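Long-range contact in hypothetical protein (Sus scrofa, PDB 3WOC), which is a prostate-derived, heparin-binding lectin of boar sperm with a jacalin-like beta-prism fold, probably acting in sperm capacitation: residues H69-L81 / W123-P137. Sequence-based numbering, arbitrary orientation.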
ATOM      1  N   HIS A  69       6.760   9.461  -8.687  1.00 31.26           N
ATOM      2  CA  HIS A  69       6.977   8.491  -7.613  1.00 31.06           C
ATOM      3  C   HIS A  69       6.179   8.843  -6.361  1.00 30.73           C
ATOM      4  O   HIS A  69       5.840  10.002  -6.151  1.00 30.67           O
ATOM      5  CB  HIS A  69       8.460   8.450  -7.237  1.00 30.96           C
ATOM      6  CG  HIS A  69       9.377   8.135  -8.375  1.00 31.45           C
ATOM      7  ND1 HIS A  69       9.440   6.888  -8.960  1.00 31.77           N
ATOM      8  CD2 HIS A  69      10.289   8.899  -9.023  1.00 31.72           C
ATOM      9  CE1 HIS A  69      10.342   6.902  -9.925  1.00 31.69           C
ATOM     10  NE2 HIS A  69      10.874   8.110  -9.982  1.00 31.27           N
ATOM     11  N   ILE A  70       5.892   7.837  -5.533  1.00 30.55           N
ATOM     12  CA  ILE A  70       5.333   8.055  -4.196  1.00 30.38           C
ATOM     13  C   ILE A  70       6.483   8.425  -3.261  1.00 30.19           C
ATOM     14  O   ILE A  70       7.471   7.690  -3.172  1.00 30.04           O
ATOM     15  CB  ILE A  70       4.621   6.781  -3.626  1.00 30.50           C
ATOM     16  CG1 ILE A  70       3.664   6.133  -4.647  1.00 30.76           C
ATOM     17  CG2 ILE A  70       3.942   7.080  -2.277  1.00 30.27           C
ATOM     18  CD1 ILE A  70       2.395   6.906  -4.943  1.00 31.94           C
ATOM     19  N   ILE A  71       6.365   9.555  -2.569  1.00 30.05           N
ATOM     20  CA  ILE A  71       7.422   9.986  -1.641  1.00 29.99           C
ATOM     21  C   ILE A  71       6.997  10.051  -0.167  1.00 30.08           C
ATOM     22  O   ILE A  71       7.851  10.079   0.722  1.00 30.08           O
ATOM     23  CB  ILE A  71       8.145  11.292  -2.105  1.00 29.92           C
ATOM     24  CG1 ILE A  71       7.149  12.415  -2.407  1.00 29.93           C
ATOM     25  CG2 ILE A  71       9.024  11.015  -3.317  1.00 29.73           C
ATOM     26  CD1 ILE A  71       6.902  13.345  -1.240  1.00 29.56           C
ATOM     27  N   SER A  72       5.689  10.089   0.092  1.00 30.18           N
ATOM     28  CA  SER A  72       5.174  10.003   1.469  1.00 30.33           C
ATOM     29  C   SER A  72       3.753   9.446   1.539  1.00 30.33           C
ATOM     30  O   SER A  72       3.009   9.490   0.562  1.00 30.41           O
ATOM     31  CB  SER A  72       5.274  11.352   2.199  1.00 30.29           C
ATOM     32  OG  SER A  72       4.369  12.306   1.675  1.00 30.77           O
ATOM     33  N   ILE A  73       3.388   8.911   2.702  1.00 30.54           N
ATOM     34  CA  ILE A  73       2.080   8.282   2.885  1.00 30.58           C
ATOM     35  C   ILE A  73       1.449   8.645   4.229  1.00 30.75           C
ATOM     36  O   ILE A  73       1.971   8.302   5.291  1.00 30.88           O
ATOM     37  CB  ILE A  73       2.154   6.735   2.712  1.00 30.58           C
ATOM     38  CG1 ILE A  73       2.625   6.385   1.296  1.00 30.37           C
ATOM     39  CG2 ILE A  73       0.790   6.084   2.999  1.00 30.15           C
ATOM     40  CD1 ILE A  73       3.157   4.996   1.128  1.00 30.43           C
ATOM     41  N   TYR A  74       0.327   9.352   4.165  1.00 30.88           N
ATOM     42  CA  TYR A  74      -0.487   9.625   5.344  1.00 30.98           C
ATOM     43  C   TYR A  74      -1.639   8.624   5.392  1.00 30.55           C
ATOM     44  O   TYR A  74      -2.227   8.298   4.361  1.00 30.54           O
ATOM     45  CB  TYR A  74      -0.994  11.074   5.327  1.00 31.45           C
ATOM     46  CG  TYR A  74      -2.236  11.345   6.161  1.00 32.54           C
ATOM     47  CD1 TYR A  74      -3.457  11.608   5.548  1.00 33.34           C
ATOM     48  CD2 TYR A  74      -2.189  11.349   7.559  1.00 33.03           C
ATOM     49  CE1 TYR A  74      -4.604  11.858   6.292  1.00 33.37           C
ATOM     50  CE2 TYR A  74      -3.335  11.603   8.315  1.00 32.81           C
ATOM     51  CZ  TYR A  74      -4.537  11.857   7.668  1.00 32.76           C
ATOM     52  OH  TYR A  74      -5.682  12.112   8.384  1.00 33.10           O
ATOM     53  N   GLY A  75      -1.942   8.128   6.586  1.00 29.98           N
ATOM     54  CA  GLY A  75      -3.033   7.180   6.750  1.00 29.56           C
ATOM     55  C   GLY A  75      -3.748   7.221   8.085  1.00 29.36           C
ATOM     56  O   GLY A  75      -3.387   7.983   8.985  1.00 29.42           O
ATOM     57  N   ARG A  76      -4.781   6.391   8.196  1.00 29.20           N
ATOM     58  CA  ARG A  76      -5.549   6.227   9.425  1.00 29.26           C
ATOM     59  C   ARG A  76      -5.994   4.771   9.564  1.00 28.83           C
ATOM     60  O   ARG A  76      -6.203   4.083   8.566  1.00 28.81           O
ATOM     61  CB  ARG A  76      -6.764   7.166   9.448  1.00 29.46           C
ATOM     62  CG  ARG A  76      -6.412   8.641   9.573  1.00 30.92           C
ATOM     63  CD  ARG A  76      -7.585   9.470  10.044  1.00 33.91           C
ATOM     64  NE  ARG A  76      -7.213  10.871  10.242  1.00 36.05           N
ATOM     65  CZ  ARG A  76      -6.650  11.359  11.347  1.00 37.65           C
ATOM     66  NH1 ARG A  76      -6.381  10.564  12.377  1.00 38.28           N
ATOM     67  NH2 ARG A  76      -6.353  12.650  11.423  1.00 37.94           N
ATOM     68  N   TYR A  77      -6.133   4.312  10.805  1.00 28.46           N
ATOM     69  CA  TYR A  77      -6.504   2.927  11.091  1.00 28.13           C
ATOM     70  C   TYR A  77      -7.294   2.807  12.389  1.00 27.89           C
ATOM     71  O   TYR A  77      -7.221   3.676  13.265  1.00 27.61           O
ATOM     72  CB  TYR A  77      -5.254   2.035  11.170  1.00 28.26           C
ATOM     73  CG  TYR A  77      -4.244   2.481  12.207  1.00 28.34           C
ATOM     74  CD1 TYR A  77      -3.169   3.297  11.853  1.00 28.56           C
ATOM     75  CD2 TYR A  77      -4.371   2.103  13.545  1.00 28.37           C
ATOM     76  CE1 TYR A  77      -2.239   3.723  12.806  1.00 28.92           C
ATOM     77  CE2 TYR A  77      -3.457   2.526  14.507  1.00 28.78           C
ATOM     78  CZ  TYR A  77      -2.389   3.332  14.129  1.00 29.06           C
ATOM     79  OH  TYR A  77      -1.476   3.746  15.075  1.00 29.15           O
ATOM     80  N   ARG A  78      -8.052   1.722  12.500  1.00 27.64           N
ATOM     81  CA  ARG A  78      -8.622   1.303  13.774  1.00 27.50           C
ATOM     82  C   ARG A  78      -8.108  -0.116  14.022  1.00 27.02           C
ATOM     83  O   ARG A  78      -6.905  -0.300  14.211  1.00 27.12           O
ATOM     84  CB  ARG A  78     -10.152   1.398  13.756  1.00 27.49           C
ATOM     85  CG  ARG A  78     -10.676   2.806  13.430  1.00 27.89           C
ATOM     86  CD  ARG A  78     -12.170   2.934  13.659  1.00 28.02           C
ATOM     87  NE  ARG A  78     -12.482   2.948  15.088  1.00 29.45           N
ATOM     88  CZ  ARG A  78     -13.709   2.936  15.601  1.00 29.29           C
ATOM     89  NH1 ARG A  78     -14.776   2.897  14.813  1.00 29.25           N
ATOM     90  NH2 ARG A  78     -13.865   2.950  16.916  1.00 29.63           N
ATOM     91  N   THR A  79      -8.993  -1.110  14.006  1.00 26.49           N
ATOM     92  CA  THR A  79      -8.568  -2.510  13.947  1.00 25.85           C
ATOM     93  C   THR A  79      -7.964  -2.782  12.568  1.00 25.50           C
ATOM     94  O   THR A  79      -6.947  -3.467  12.445  1.00 25.27           O
ATOM     95  CB  THR A  79      -9.745  -3.483  14.200  1.00 25.70           C
ATOM     96  OG1 THR A  79     -10.249  -3.292  15.525  1.00 25.73           O
ATOM     97  CG2 THR A  79      -9.310  -4.929  14.042  1.00 25.43           C
ATOM     98  N   PHE A  80      -8.605  -2.230  11.542  1.00 25.21           N
ATOM     99  CA  PHE A  80      -8.178  -2.399  10.158  1.00 24.93           C
ATOM    100  C   PHE A  80      -7.659  -1.081   9.606  1.00 24.85           C
ATOM    101  O   PHE A  80      -8.025  -0.008  10.091  1.00 24.98           O
ATOM    102  CB  PHE A  80      -9.339  -2.896   9.291  1.00 24.68           C
ATOM    103  CG  PHE A  80      -9.945  -4.188   9.761  1.00 24.70           C
ATOM    104  CD1 PHE A  80      -9.401  -5.409   9.379  1.00 24.30           C
ATOM    105  CD2 PHE A  80     -11.070  -4.185  10.582  1.00 24.51           C
ATOM    106  CE1 PHE A  80      -9.956  -6.605   9.817  1.00 23.94           C
ATOM    107  CE2 PHE A  80     -11.631  -5.374  11.025  1.00 24.20           C
ATOM    108  CZ  PHE A  80     -11.073  -6.589  10.640  1.00 24.14           C
ATOM    109  N   LEU A  81      -6.799  -1.170   8.594  1.00 24.83           N
ATOM    110  CA  LEU A  81      -6.377  -0.003   7.834  1.00 24.57           C
ATOM    111  C   LEU A  81      -7.605   0.642   7.200  1.00 24.88           C
ATOM    112  O   LEU A  81      -8.323  -0.002   6.429  1.00 24.65           O
ATOM    113  CB  LEU A  81      -5.357  -0.399   6.764  1.00 24.44           C
ATOM    114  CG  LEU A  81      -4.823   0.694   5.833  1.00 23.91           C
ATOM    115  CD1 LEU A  81      -3.956   1.697   6.591  1.00 23.29           C
ATOM    116  CD2 LEU A  81      -4.052   0.067   4.688  1.00 24.21           C
ATOM    117  N   TRP A 123      -6.208  -9.955   7.767  1.00 26.15           N
ATOM    118  CA  TRP A 123      -6.925 -10.965   8.542  1.00 26.46           C
ATOM    119  C   TRP A 123      -8.365 -11.245   8.084  1.00 26.66           C
ATOM    120  O   TRP A 123      -8.604 -12.207   7.347  1.00 27.44           O
ATOM    121  CB  TRP A 123      -6.826 -10.642  10.047  1.00 26.49           C
ATOM    122  CG  TRP A 123      -7.691 -11.473  10.938  1.00 26.58           C
ATOM    123  CD1 TRP A 123      -7.719 -12.839  11.025  1.00 26.59           C
ATOM    124  CD2 TRP A 123      -8.649 -10.990  11.889  1.00 26.54           C
ATOM    125  NE1 TRP A 123      -8.642 -13.233  11.964  1.00 26.68           N
ATOM    126  CE2 TRP A 123      -9.227 -12.122  12.511  1.00 26.54           C
ATOM    127  CE3 TRP A 123      -9.079  -9.713  12.273  1.00 26.22           C
ATOM    128  CZ2 TRP A 123     -10.216 -12.014  13.495  1.00 26.73           C
ATOM    129  CZ3 TRP A 123     -10.063  -9.604  13.252  1.00 26.58           C
ATOM    130  CH2 TRP A 123     -10.620 -10.750  13.852  1.00 26.60           C
ATOM    131  N   LEU A 124      -9.319 -10.423   8.505  1.00 26.33           N
ATOM    132  CA  LEU A 124     -10.727 -10.793   8.353  1.00 26.23           C
ATOM    133  C   LEU A 124     -11.412 -10.059   7.201  1.00 25.92           C
ATOM    134  O   LEU A 124     -11.857 -10.679   6.234  1.00 25.98           O
ATOM    135  CB  LEU A 124     -11.468 -10.562   9.679  1.00 26.09           C
ATOM    136  CG  LEU A 124     -12.979 -10.744   9.818  1.00 26.10           C
ATOM    137  CD1 LEU A 124     -13.417 -12.191   9.626  1.00 26.20           C
ATOM    138  CD2 LEU A 124     -13.367 -10.250  11.196  1.00 26.36           C
ATOM    139  N   TYR A 125     -11.479  -8.737   7.314  1.00 25.61           N
ATOM    140  CA  TYR A 125     -12.149  -7.903   6.324  1.00 25.39           C
ATOM    141  C   TYR A 125     -11.149  -7.161   5.448  1.00 25.09           C
ATOM    142  O   TYR A 125     -11.496  -6.676   4.373  1.00 25.14           O
ATOM    143  CB  TYR A 125     -13.070  -6.899   7.015  1.00 25.55           C
ATOM    144  CG  TYR A 125     -14.145  -7.530   7.870  1.00 25.79           C
ATOM    145  CD1 TYR A 125     -14.320  -7.140   9.196  1.00 26.04           C
ATOM    146  CD2 TYR A 125     -14.987  -8.520   7.354  1.00 25.66           C
ATOM    147  CE1 TYR A 125     -15.313  -7.708   9.985  1.00 25.91           C
ATOM    148  CE2 TYR A 125     -15.975  -9.096   8.135  1.00 26.00           C
ATOM    149  CZ  TYR A 125     -16.131  -8.688   9.449  1.00 26.02           C
ATOM    150  OH  TYR A 125     -17.113  -9.257  10.224  1.00 26.91           O
ATOM    151  N   GLY A 126      -9.907  -7.076   5.909  1.00 24.51           N
ATOM    152  CA  GLY A 126      -8.893  -6.358   5.164  1.00 23.81           C
ATOM    153  C   GLY A 126      -7.552  -6.337   5.840  1.00 23.26           C
ATOM    154  O   GLY A 126      -7.236  -7.210   6.646  1.00 23.40           O
ATOM    155  N   ILE A 127      -6.763  -5.326   5.487  1.00 22.72           N
ATOM    156  CA  ILE A 127      -5.414  -5.144   6.009  1.00 21.85           C
ATOM    157  C   ILE A 127      -5.493  -4.608   7.430  1.00 21.51           C
ATOM    158  O   ILE A 127      -6.266  -3.691   7.711  1.00 21.31           O
ATOM    159  CB  ILE A 127      -4.601  -4.189   5.092  1.00 21.90           C
ATOM    160  CG1 ILE A 127      -4.213  -4.911   3.796  1.00 21.63           C
ATOM    161  CG2 ILE A 127      -3.359  -3.628   5.803  1.00 21.20           C
ATOM    162  CD1 ILE A 127      -3.940  -3.978   2.632  1.00 22.13           C
ATOM    163  N   THR A 128      -4.686  -5.189   8.313  1.00 21.06           N
ATOM    164  CA  THR A 128      -4.673  -4.834   9.731  1.00 20.77           C
ATOM    165  C   THR A 128      -3.374  -4.151  10.145  1.00 20.57           C
ATOM    166  O   THR A 128      -3.308  -3.515  11.196  1.00 20.54           O
ATOM    167  CB  THR A 128      -4.895  -6.076  10.622  1.00 20.69           C
ATOM    168  OG1 THR A 128      -4.056  -7.144  10.171  1.00 20.36           O
ATOM    169  CG2 THR A 128      -6.337  -6.525  10.556  1.00 20.45           C
ATOM    170  N   GLY A 129      -2.347  -4.301   9.316  1.00 20.57           N
ATOM    171  CA  GLY A 129      -1.050  -3.664   9.536  1.00 20.20           C
ATOM    172  C   GLY A 129      -0.345  -3.414   8.216  1.00 20.12           C
ATOM    173  O   GLY A 129      -0.392  -4.246   7.306  1.00 19.82           O
ATOM    174  N   ILE A 130       0.316  -2.266   8.106  1.00 20.15           N
ATOM    175  CA  ILE A 130       0.994  -1.914   6.860  1.00 20.07           C
ATOM    176  C   ILE A 130       2.347  -1.240   7.092  1.00 20.16           C
ATOM    177  O   ILE A 130       2.512  -0.436   8.014  1.00 20.12           O
ATOM    178  CB  ILE A 130       0.073  -1.075   5.909  1.00 20.00           C
ATOM    179  CG1 ILE A 130       0.638  -1.066   4.475  1.00 20.08           C
ATOM    180  CG2 ILE A 130      -0.174   0.333   6.469  1.00 20.03           C
ATOM    181  CD1 ILE A 130      -0.373  -0.731   3.386  1.00 19.77           C
ATOM    182  N   GLY A 131       3.311  -1.599   6.248  1.00 20.24           N
ATOM    183  CA  GLY A 131       4.642  -1.013   6.281  1.00 20.55           C
ATOM    184  C   GLY A 131       5.164  -0.748   4.882  1.00 20.87           C
ATOM    185  O   GLY A 131       4.652  -1.295   3.900  1.00 20.82           O
ATOM    186  N   PHE A 132       6.202   0.078   4.796  1.00 21.23           N
ATOM    187  CA  PHE A 132       6.697   0.567   3.516  1.00 21.80           C
ATOM    188  C   PHE A 132       8.213   0.494   3.407  1.00 22.29           C
ATOM    189  O   PHE A 132       8.928   0.825   4.356  1.00 22.51           O
ATOM    190  CB  PHE A 132       6.216   1.999   3.285  1.00 21.54           C
ATOM    191  CG  PHE A 132       4.741   2.173   3.490  1.00 21.67           C
ATOM    192  CD1 PHE A 132       3.839   1.792   2.501  1.00 21.38           C
ATOM    193  CD2 PHE A 132       4.248   2.686   4.683  1.00 21.59           C
ATOM    194  CE1 PHE A 132       2.470   1.935   2.699  1.00 21.15           C
ATOM    195  CE2 PHE A 132       2.881   2.833   4.883  1.00 21.24           C
ATOM    196  CZ  PHE A 132       1.994   2.459   3.889  1.00 21.04           C
ATOM    197  N   THR A 133       8.690   0.046   2.248  1.00 22.95           N
ATOM    198  CA  THR A 133      10.124   0.016   1.947  1.00 23.81           C
ATOM    199  C   THR A 133      10.462   1.074   0.896  1.00 24.16           C
ATOM    200  O   THR A 133       9.748   1.233  -0.098  1.00 24.28           O
ATOM    201  CB  THR A 133      10.609  -1.378   1.475  1.00 23.66           C
ATOM    202  OG1 THR A 133      10.272  -1.572   0.097  1.00 24.52           O
ATOM    203  CG2 THR A 133       9.992  -2.492   2.318  1.00 23.77           C
ATOM    204  N   TRP A 134      11.556   1.790   1.129  1.00 24.77           N
ATOM    205  CA  TRP A 134      11.912   2.960   0.332  1.00 25.17           C
ATOM    206  C   TRP A 134      13.273   2.779  -0.324  1.00 25.84           C
ATOM    207  O   TRP A 134      14.110   2.018   0.167  1.00 25.89           O
ATOM    208  CB  TRP A 134      11.914   4.212   1.213  1.00 24.85           C
ATOM    209  CG  TRP A 134      10.669   4.374   2.055  1.00 24.63           C
ATOM    210  CD1 TRP A 134      10.463   3.890   3.320  1.00 24.11           C
ATOM    211  CD2 TRP A 134       9.465   5.065   1.689  1.00 24.32           C
ATOM    212  NE1 TRP A 134       9.208   4.239   3.762  1.00 23.77           N
ATOM    213  CE2 TRP A 134       8.573   4.958   2.783  1.00 23.84           C
ATOM    214  CE3 TRP A 134       9.054   5.765   0.546  1.00 23.92           C
ATOM    215  CZ2 TRP A 134       7.294   5.520   2.766  1.00 24.20           C
ATOM    216  CZ3 TRP A 134       7.780   6.327   0.530  1.00 24.28           C
ATOM    217  CH2 TRP A 134       6.916   6.199   1.634  1.00 24.33           C
ATOM    218  N   GLY A 135      13.491   3.473  -1.437  1.00 26.64           N
ATOM    219  CA  GLY A 135      14.773   3.420  -2.132  1.00 27.87           C
ATOM    220  C   GLY A 135      14.918   4.459  -3.223  1.00 28.64           C
ATOM    221  O   GLY A 135      13.929   5.019  -3.693  1.00 28.86           O
ATOM    222  N   PHE A 136      16.160   4.706  -3.628  1.00 29.59           N
ATOM    223  CA  PHE A 136      16.469   5.679  -4.677  1.00 30.49           C
ATOM    224  C   PHE A 136      16.087   5.169  -6.068  1.00 31.28           C
ATOM    225  O   PHE A 136      16.449   4.052  -6.437  1.00 31.26           O
ATOM    226  CB  PHE A 136      17.958   6.045  -4.646  1.00 30.31           C
ATOM    227  CG  PHE A 136      18.392   6.730  -3.382  1.00 30.18           C
ATOM    228  CD1 PHE A 136      19.019   6.015  -2.370  1.00 30.14           C
ATOM    229  CD2 PHE A 136      18.182   8.097  -3.203  1.00 30.14           C
ATOM    230  CE1 PHE A 136      19.425   6.646  -1.193  1.00 30.03           C
ATOM    231  CE2 PHE A 136      18.586   8.736  -2.031  1.00 29.90           C
ATOM    232  CZ  PHE A 136      19.209   8.009  -1.027  1.00 29.73           C
ATOM    233  N   PRO A 137      15.346   5.986  -6.842  1.00 32.27           N
ATOM    234  CA  PRO A 137      14.996   5.662  -8.227  1.00 33.20           C
ATOM    235  C   PRO A 137      16.140   5.851  -9.254  1.00 34.22           C
ATOM    236  O   PRO A 137      17.322   5.811  -8.888  1.00 34.36           O
ATOM    237  CB  PRO A 137      13.830   6.612  -8.517  1.00 33.11           C
ATOM    238  CG  PRO A 137      14.085   7.784  -7.655  1.00 32.69           C
ATOM    239  CD  PRO A 137      14.763   7.274  -6.417  1.00 32.31           C
TER
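The backbone N of Leu81, at the start of strand 81-88, donates to Ile127 O across 2.7 Å in a nearly straight bond, just before the chain turns a corner at Thr128. The contact lies within a beta-prism of three four-stranded antiparallel sheets, the fold of jacalin-like lectins. Strand 70-77, neighbour of 81-88, belongs to one sheet and strand 129-135 is an edge strand of another; their axes stay 9.3 Å apart at closest approach and run roughly antiparallel, so beyond this single bond side chains span the gap. Beside the bond, Leu81 and Ile127 run alongside each other, Leu81 CB being 3.9 Å from Ile127 CG2, while Leu81 CD2 reaches Ile130 CD1.

The ring of Phe80 is packed against residues 123-128. Its CG lies anti to the carbonyl carbon (chi1 -57°), which carries the ring along the backbone of these residues, with Ile127 O in plane at its edge. Thr79 CG2 covers one face and Tyr125 CB the other, both toward the rim. Phe80 CZ meets Tyr125 CD1 at 3.6 Å, the two rings inclined at 53°, and Thr128 CG2 lies 3.5 Å from Phe80 CD1. The Thr128 hydroxyl is bonded instead to Gln121 on the adjacent strand 114-122, while Lys38 holds the carbonyl of Tyr125.

At the far end, Pro137 CG sits over one face of the His69 imidazole. Trp134 brings CZ3 to 3.8 Å from Ile71 O and turns its edge to Ile70 O; its side chain also borders a bound glycerol. Between the two sheets, buried Ile73 and Phe132 meet head-on, and Ala106 of strand 102-106 touches both. Ile73 CD1 lies over the Phe132 ring face in a CH-pi contact, 3.7 Å from the centroid and 22° off the ring normal.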